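Endo-arabinase (PDB 5C0P) probably hydrolyses glycosidic bonds of arabinan as a metal-binding family 43 glycoside hydrolase in the L-arabinan degradation pathway. Local coordinates at residues A[153-158]-A[197-202]; A[161-166]-A[202-207]; A[189-194]-A[221-226]. All coordinates share one frame; numbering follows the deposited sequence.

Interaction 1: residues A[153-158]-A[197-202]. With MG (magnesium ion), chain B.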
# COMPACT_ATOMS: atom_id res chain seq x y z
N ARG A 153 3.92 10.93 -4.72
CA ARG A 153 5.05 11.82 -4.69
C ARG A 153 4.84 12.66 -3.45
O ARG A 153 3.81 13.33 -3.31
CB ARG A 153 5.09 12.69 -5.94
CG ARG A 153 6.44 13.33 -6.11
CD ARG A 153 6.53 14.19 -7.35
NE ARG A 153 7.76 14.97 -7.26
CZ ARG A 153 8.10 15.91 -8.13
NH1 ARG A 153 7.30 16.19 -9.14
NH2 ARG A 153 9.24 16.57 -7.97
N GLU A 154 5.82 12.60 -2.56
CA GLU A 154 5.67 13.11 -1.19
C GLU A 154 5.36 14.60 -1.08
O GLU A 154 5.99 15.44 -1.72
CB GLU A 154 6.90 12.76 -0.35
CG GLU A 154 6.60 12.71 1.14
CD GLU A 154 7.64 11.94 1.94
OE1 GLU A 154 8.61 11.43 1.36
OE2 GLU A 154 7.46 11.85 3.18
N TRP A 155 4.39 14.90 -0.22
CA TRP A 155 3.90 16.27 -0.04
C TRP A 155 4.95 17.25 0.47
O TRP A 155 4.83 18.45 0.24
CB TRP A 155 2.70 16.25 0.90
CG TRP A 155 3.06 15.95 2.32
CD1 TRP A 155 3.35 14.72 2.86
CD2 TRP A 155 3.18 16.89 3.39
NE1 TRP A 155 3.65 14.86 4.20
CE2 TRP A 155 3.54 16.17 4.54
CE3 TRP A 155 3.01 18.27 3.48
CZ2 TRP A 155 3.74 16.80 5.78
CZ3 TRP A 155 3.20 18.89 4.70
CH2 TRP A 155 3.56 18.15 5.84
N LEU A 156 5.98 16.75 1.15
CA LEU A 156 7.05 17.62 1.61
C LEU A 156 7.78 18.26 0.43
O LEU A 156 8.38 19.33 0.56
CB LEU A 156 8.04 16.83 2.47
CG LEU A 156 7.49 16.52 3.87
CD1 LEU A 156 8.53 15.79 4.70
CD2 LEU A 156 7.06 17.80 4.55
N GLU A 157 7.70 17.59 -0.72
CA GLU A 157 8.30 18.07 -1.96
C GLU A 157 7.27 18.82 -2.82
O GLU A 157 7.57 19.86 -3.40
CB GLU A 157 8.85 16.86 -2.73
CG GLU A 157 9.44 17.15 -4.10
CD GLU A 157 10.36 16.04 -4.58
OE1 GLU A 157 9.92 15.20 -5.38
OE2 GLU A 157 11.53 16.01 -4.16
N THR A 158 6.05 18.29 -2.87
CA THR A 158 5.03 18.79 -3.80
C THR A 158 4.02 19.76 -3.20
O THR A 158 3.25 20.38 -3.95
CB THR A 158 4.25 17.63 -4.44
OG1 THR A 158 3.57 16.88 -3.42
CG2 THR A 158 5.19 16.71 -5.19
N SER A 197 7.87 19.76 9.28
CA SER A 197 9.16 20.00 8.64
C SER A 197 9.19 21.32 7.88
O SER A 197 9.80 21.42 6.81
CB SER A 197 9.52 18.84 7.71
OG SER A 197 9.47 17.60 8.39
N GLY A 198 8.53 22.33 8.45
CA GLY A 198 8.52 23.66 7.89
C GLY A 198 7.53 23.89 6.75
O GLY A 198 7.55 24.94 6.12
N VAL A 199 6.67 22.91 6.50
CA VAL A 199 5.76 22.96 5.35
C VAL A 199 4.31 22.69 5.75
O VAL A 199 4.05 21.82 6.58
CB VAL A 199 6.18 21.91 4.30
CG1 VAL A 199 5.30 22.00 3.07
CG2 VAL A 199 7.64 22.07 3.93
N THR A 200 3.37 23.42 5.14
CA THR A 200 1.95 23.14 5.32
C THR A 200 1.37 22.68 4.00
O THR A 200 1.41 23.40 2.99
CB THR A 200 1.18 24.38 5.82
OG1 THR A 200 1.69 24.78 7.10
CG2 THR A 200 -0.30 24.05 5.96
N GLY A 201 0.84 21.46 3.98
CA GLY A 201 0.36 20.88 2.74
C GLY A 201 -0.51 19.67 3.00
O GLY A 201 -0.90 19.41 4.14
N ASN A 202 -0.80 18.93 1.93
CA ASN A 202 -1.75 17.82 1.99
C ASN A 202 -1.10 16.50 1.66
O ASN A 202 -0.48 16.34 0.61
CB ASN A 202 -2.90 18.07 1.01
CG ASN A 202 -3.57 19.40 1.23
OD1 ASN A 202 -4.00 19.72 2.34
ND2 ASN A 202 -3.64 20.22 0.17
MG MG B . 2.73 21.06 -5.90
O HOH W 1 4.30 20.07 -6.87
O HOH W 2 1.51 19.34 -6.16
O HOH W 3 3.99 22.69 -5.47
O HOH W 4 1.09 22.05 -5.11
O HOH W 5 2.20 21.75 -7.76

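Interaction 2: residues A[161-166]-A[202-207]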
# COMPACT_ATOMS: atom_id res chain seq x y z
N GLY A 161 0.10 16.95 -2.04
CA GLY A 161 0.57 15.60 -2.30
C GLY A 161 -0.03 15.07 -3.58
O GLY A 161 -1.16 15.42 -3.92
N GLU A 162 0.72 14.23 -4.28
CA GLU A 162 0.32 13.75 -5.60
C GLU A 162 0.28 12.22 -5.63
O GLU A 162 1.05 11.55 -4.95
CB GLU A 162 1.31 14.26 -6.64
CG GLU A 162 1.27 15.80 -6.80
CD GLU A 162 2.38 16.36 -7.68
OE1 GLU A 162 3.25 15.60 -8.16
OE2 GLU A 162 2.38 17.60 -7.90
N ILE A 163 -0.64 11.68 -6.43
CA ILE A 163 -0.68 10.25 -6.68
C ILE A 163 -0.56 10.01 -8.19
O ILE A 163 -1.22 10.69 -8.99
CB ILE A 163 -1.97 9.61 -6.11
CG1 ILE A 163 -1.86 9.56 -4.58
CG2 ILE A 163 -2.18 8.20 -6.66
CD1 ILE A 163 -3.11 9.08 -3.86
N TYR A 164 0.30 9.05 -8.55
CA TYR A 164 0.63 8.74 -9.95
C TYR A 164 0.33 7.29 -10.30
O TYR A 164 0.38 6.42 -9.44
CB TYR A 164 2.11 8.96 -10.24
CG TYR A 164 2.50 10.41 -10.30
CD1 TYR A 164 2.80 11.11 -9.14
CD2 TYR A 164 2.58 11.08 -11.51
CE1 TYR A 164 3.14 12.45 -9.19
CE2 TYR A 164 2.91 12.42 -11.57
CZ TYR A 164 3.20 13.10 -10.40
OH TYR A 164 3.54 14.43 -10.46
N ALA A 165 0.05 7.05 -11.58
CA ALA A 165 0.02 5.69 -12.12
C ALA A 165 1.01 5.56 -13.27
O ALA A 165 1.29 6.53 -13.98
CB ALA A 165 -1.38 5.32 -12.59
N GLN A 166 1.53 4.35 -13.47
CA GLN A 166 2.47 4.11 -14.55
C GLN A 166 2.45 2.62 -14.88
O GLN A 166 2.48 1.80 -13.97
CB GLN A 166 3.87 4.52 -14.10
CG GLN A 166 4.89 4.63 -15.22
CD GLN A 166 6.20 5.20 -14.74
OE1 GLN A 166 6.44 5.33 -13.54
NE2 GLN A 166 7.07 5.53 -15.69
N ASN A 202 -0.80 18.93 1.93
CA ASN A 202 -1.75 17.82 1.99
C ASN A 202 -1.10 16.50 1.66
O ASN A 202 -0.48 16.34 0.61
CB ASN A 202 -2.90 18.07 1.01
CG ASN A 202 -3.57 19.40 1.23
OD1 ASN A 202 -4.00 19.72 2.34
ND2 ASN A 202 -3.64 20.22 0.17
N VAL A 203 -1.24 15.54 2.57
CA VAL A 203 -0.61 14.23 2.45
C VAL A 203 -1.31 13.36 1.41
O VAL A 203 -2.55 13.36 1.32
CB VAL A 203 -0.66 13.52 3.81
CG1 VAL A 203 -0.25 12.03 3.69
CG2 VAL A 203 0.20 14.25 4.83
N THR A 204 -0.53 12.62 0.61
CA THR A 204 -1.03 11.45 -0.11
C THR A 204 -0.29 10.21 0.38
O THR A 204 0.94 10.16 0.34
CB THR A 204 -0.86 11.54 -1.63
OG1 THR A 204 0.48 11.92 -1.95
CG2 THR A 204 -1.82 12.56 -2.24
N ASP A 205 -1.07 9.23 0.84
CA ASP A 205 -0.55 7.93 1.27
C ASP A 205 -1.33 6.81 0.60
O ASP A 205 -2.52 6.95 0.30
CB ASP A 205 -0.73 7.74 2.80
CG ASP A 205 0.35 8.41 3.65
OD1 ASP A 205 1.39 8.86 3.12
OD2 ASP A 205 0.17 8.43 4.89
N ALA A 206 -0.66 5.68 0.38
CA ALA A 206 -1.32 4.38 0.25
C ALA A 206 -2.30 4.12 -0.90
O ALA A 206 -3.31 3.45 -0.69
CB ALA A 206 -2.01 4.06 1.58
N PRO A 207 -2.02 4.60 -2.12
CA PRO A 207 -2.98 4.30 -3.18
C PRO A 207 -3.15 2.79 -3.44
O PRO A 207 -2.18 2.04 -3.49
CB PRO A 207 -2.35 4.96 -4.41
CG PRO A 207 -0.87 5.01 -4.09
CD PRO A 207 -0.81 5.27 -2.62

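Interaction 3: residues A[189-194]-A[221-226]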
# COMPACT_ATOMS: atom_id res chain seq x y z
N PRO A 189 -12.66 16.75 -0.91
CA PRO A 189 -13.18 17.82 -0.05
C PRO A 189 -12.94 17.57 1.43
O PRO A 189 -12.98 18.51 2.22
CB PRO A 189 -14.69 17.79 -0.32
CG PRO A 189 -14.87 16.99 -1.55
CD PRO A 189 -13.71 16.08 -1.69
N TRP A 190 -12.71 16.32 1.82
CA TRP A 190 -12.56 16.01 3.24
C TRP A 190 -11.15 16.30 3.74
O TRP A 190 -10.91 16.35 4.95
CB TRP A 190 -12.91 14.55 3.52
CG TRP A 190 -12.14 13.56 2.69
CD1 TRP A 190 -12.52 12.99 1.51
CD2 TRP A 190 -10.84 13.00 3.00
NE1 TRP A 190 -11.55 12.13 1.06
CE2 TRP A 190 -10.51 12.11 1.95
CE3 TRP A 190 -9.94 13.15 4.06
CZ2 TRP A 190 -9.32 11.38 1.93
CZ3 TRP A 190 -8.75 12.42 4.04
CH2 TRP A 190 -8.46 11.55 2.98
N VAL A 191 -10.22 16.52 2.81
CA VAL A 191 -8.81 16.66 3.16
C VAL A 191 -8.49 18.02 3.80
O VAL A 191 -8.94 19.06 3.32
CB VAL A 191 -7.92 16.45 1.92
CG1 VAL A 191 -6.48 16.89 2.19
CG2 VAL A 191 -7.95 15.00 1.49
N GLY A 192 -7.70 17.99 4.87
CA GLY A 192 -7.19 19.21 5.46
C GLY A 192 -5.68 19.19 5.47
O GLY A 192 -5.06 18.13 5.54
N SER A 193 -5.07 20.37 5.40
CA SER A 193 -3.62 20.45 5.42
C SER A 193 -3.04 20.21 6.80
O SER A 193 -3.67 20.48 7.83
CB SER A 193 -3.15 21.82 4.91
OG SER A 193 -3.66 22.08 3.61
N ILE A 194 -1.81 19.69 6.82
CA ILE A 194 -1.08 19.55 8.07
C ILE A 194 0.24 20.31 7.94
O ILE A 194 0.66 20.68 6.84
CB ILE A 194 -0.80 18.08 8.42
CG1 ILE A 194 0.10 17.44 7.37
CG2 ILE A 194 -2.11 17.33 8.58
CD1 ILE A 194 0.71 16.11 7.83
N TRP A 221 -7.15 5.56 -0.61
CA TRP A 221 -5.91 6.25 -0.28
C TRP A 221 -6.10 6.98 1.04
O TRP A 221 -7.23 7.09 1.52
CB TRP A 221 -5.51 7.22 -1.41
CG TRP A 221 -6.48 8.34 -1.67
CD1 TRP A 221 -7.69 8.25 -2.28
CD2 TRP A 221 -6.28 9.72 -1.35
NE1 TRP A 221 -8.28 9.50 -2.35
CE2 TRP A 221 -7.43 10.41 -1.79
CE3 TRP A 221 -5.24 10.43 -0.74
CZ2 TRP A 221 -7.56 11.80 -1.62
CZ3 TRP A 221 -5.38 11.80 -0.57
CH2 TRP A 221 -6.53 12.47 -1.02
N SER A 222 -5.01 7.46 1.62
CA SER A 222 -5.11 8.11 2.93
C SER A 222 -4.53 9.52 2.98
O SER A 222 -3.58 9.86 2.27
CB SER A 222 -4.44 7.26 4.00
OG SER A 222 -5.25 6.14 4.33
N SER A 223 -5.14 10.32 3.86
CA SER A 223 -4.69 11.67 4.16
C SER A 223 -5.27 12.06 5.51
O SER A 223 -5.82 11.22 6.22
CB SER A 223 -5.12 12.65 3.07
OG SER A 223 -4.38 13.85 3.15
N PHE A 224 -5.15 13.33 5.88
CA PHE A 224 -5.71 13.82 7.13
C PHE A 224 -6.97 14.63 6.88
O PHE A 224 -7.06 15.34 5.89
CB PHE A 224 -4.66 14.63 7.90
CG PHE A 224 -3.52 13.79 8.38
CD1 PHE A 224 -2.42 13.54 7.56
CD2 PHE A 224 -3.57 13.20 9.63
CE1 PHE A 224 -1.38 12.74 8.00
CE2 PHE A 224 -2.53 12.40 10.08
CZ PHE A 224 -1.44 12.17 9.26
N ARG A 225 -7.95 14.50 7.78
CA ARG A 225 -9.25 15.15 7.64
C ARG A 225 -9.22 16.59 8.11
O ARG A 225 -8.62 16.89 9.14
CB ARG A 225 -10.31 14.43 8.48
CG ARG A 225 -10.49 12.98 8.15
CD ARG A 225 -11.89 12.51 8.49
NE ARG A 225 -12.26 12.63 9.90
CZ ARG A 225 -13.34 12.05 10.41
NH1 ARG A 225 -14.11 11.31 9.61
NH2 ARG A 225 -13.65 12.17 11.69
N LYS A 226 -9.92 17.46 7.39
CA LYS A 226 -9.99 18.87 7.77
C LYS A 226 -10.83 19.12 9.01
O LYS A 226 -10.57 20.07 9.75
CB LYS A 226 -10.48 19.74 6.60
CG LYS A 226 -11.93 19.55 6.23
CD LYS A 226 -12.27 20.35 4.98
CE LYS A 226 -13.76 20.29 4.68
NZ LYS A 226 -14.07 20.84 3.34
O HOH W 6 -3.41 16.13 4.53

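Interaction 1: residues A[153-158]-A[197-202]
Trp155 and Leu156 of the short helix 155-158, which follows strand 147-153 of a propeller blade, rest on residues 197-202; the hairpin of strands 194-196 and 199-201 lies in the chain between this blade and the one starting at strand 205-211. Just before the helix, Arg153 turns its guanidinium side-on to Glu157 of the same segment, so that NE and NH2 both donate to OE1, with NE to OE1 at 2.9 Å. The oxygen lies in the guanidinium plane; it receives NE on its anti lone pair and NH2 from above the carboxylate plane. Glu154 is the N-cap: its carbonyl oxygen accepts from the backbone N of both Glu157 and Thr158, while its carboxylate forms a salt bridge with Arg105. Trp155 contributes the largest share of the contact: with CG between the backbone N and the carbonyl carbon (chi1 71°), the indole lies along the backbone of the second segment. Trp155 CB comes 3.2 Å from Asn202 O. Farther out, Trp155 CZ3 lies 3.6 Å from Val199 O, which meets the ring at its edge, and equally close to Gly201 N, which approaches obliquely. A side chain at Gly201 would probably crowd Trp155 CE3. Leu156 then lays CD2 over one face of the indole, 3.6 Å above its plane, and the same methyl reaches Ser197 CB at 4.1 Å and the Val199 side chain. At the end of the helix, Thr158 O binds magnesium at 2.1 Å, and five waters complete its six ligands. Chemically, the two segments are held together by apolar packing and by an aromatic ring against main chain, with no hydrogen bond between them; the salt bridge and the largely hydrated metal belong to the helix side.

Interaction 2: residues A[161-166]-A[202-207]
Gly161 and Thr204 face each other with CA atoms 5.0 Å apart where residues 161-163 and 202-207 run in nearly the same direction, 19° from parallel. This is a junction between adjacent blades of the five-bladed beta-propeller characteristic of family 43: strand 162-168 belongs to one antiparallel sheet, strand 205-211 to the next. Gly161 N donates to Asn202 O at 2.8 Å in the carbonyl plane, although the N-H is bent to 137°. The absence of a side chain at Gly161 matters, because a CB there would collide with the backbone at Asn202 and Thr204. Thr204 reaches across with both of its branches. Its OG1, set between the backbone N and the carbonyl carbon (chi1 49°), donates to Glu162 O from well above the carbonyl plane, while CG2 packs on the backbone of Gly161. Ile163 and Thr204 lie alongside each other, pointing opposite ways, with Ile163 CG1 3.7 Å from Thr204 CB. On the other side of the strand, Tyr164 OH donates to Glu162 OE1 at 2.6 Å. The contact is buried and ends in an apolar touch, Ile163 CG2 against Pro207 CB at 3.9 Å.

Interaction 3: residues A[189-194]-A[221-226]
Trp190 and Trp221 meet obliquely, their six-membered rings inclined at 42° with centroids 5.4 Å apart, so that CZ2 of Trp190 lies over one face of Trp221 toward its rim. The outer end of the Trp190 indole presses on strand 217-224, with CH2 of Trp190 3.5 Å from Ser223 CB and Ser223 N in plane at the ring edge. Val191 CG2 fills the corner between the indoles, over a face of Trp190 and 3.8 Å from Trp221 CH2. An alanine in place of Trp190 would probably open a gap beside Trp221 and Ser223 and leave Val191 CG2 without its ring face. Ile194 applies CG2 and CD1 obliquely to the Phe224 ring. Backbone bonds hold the pairing: Gly192 N to Phe224 O at 2.9 Å, nearly straight at 175°, and Lys226 N to Trp190 O. The extended Lys226 chain carries NZ to Pro189 O at 2.8 Å. A water donates to Gly192 O and Ser223 OG, the latter also hydrogen-bonded to Val203 O. The loop thus lies across the end of strand 217-224, flanked by strands 205-211 and 231-238 in one propeller blade, and leads into strand 194-196 of the neighbouring hairpin.

The three contacts form a continuous patch on one side of the chain's centre, their own centres about 12 to 13 Å apart. Interactions 1 and 2 share Asn202 and are also joined by Arg153 N to Glu162 O at 2.9 Å. Asn202 OD1 meets Ser193 OG at 2.7 Å, linking both to interaction 3, and Val203 O meets Ser223 OG at 2.6 Å. Toward the active site, Ala206 N of interaction 2 hydrogen-bonds Asp136 OD2, of a residue predicted to tune the catalytic glutamate, while Ser222 OG of interaction 3 hydrogen-bonds the backbone N of the magnesium ligand His261. The separate magnesium at Thr158 in interaction 1 lies about 4 Å from the nearest side-chain atom of Glu162 in interaction 2.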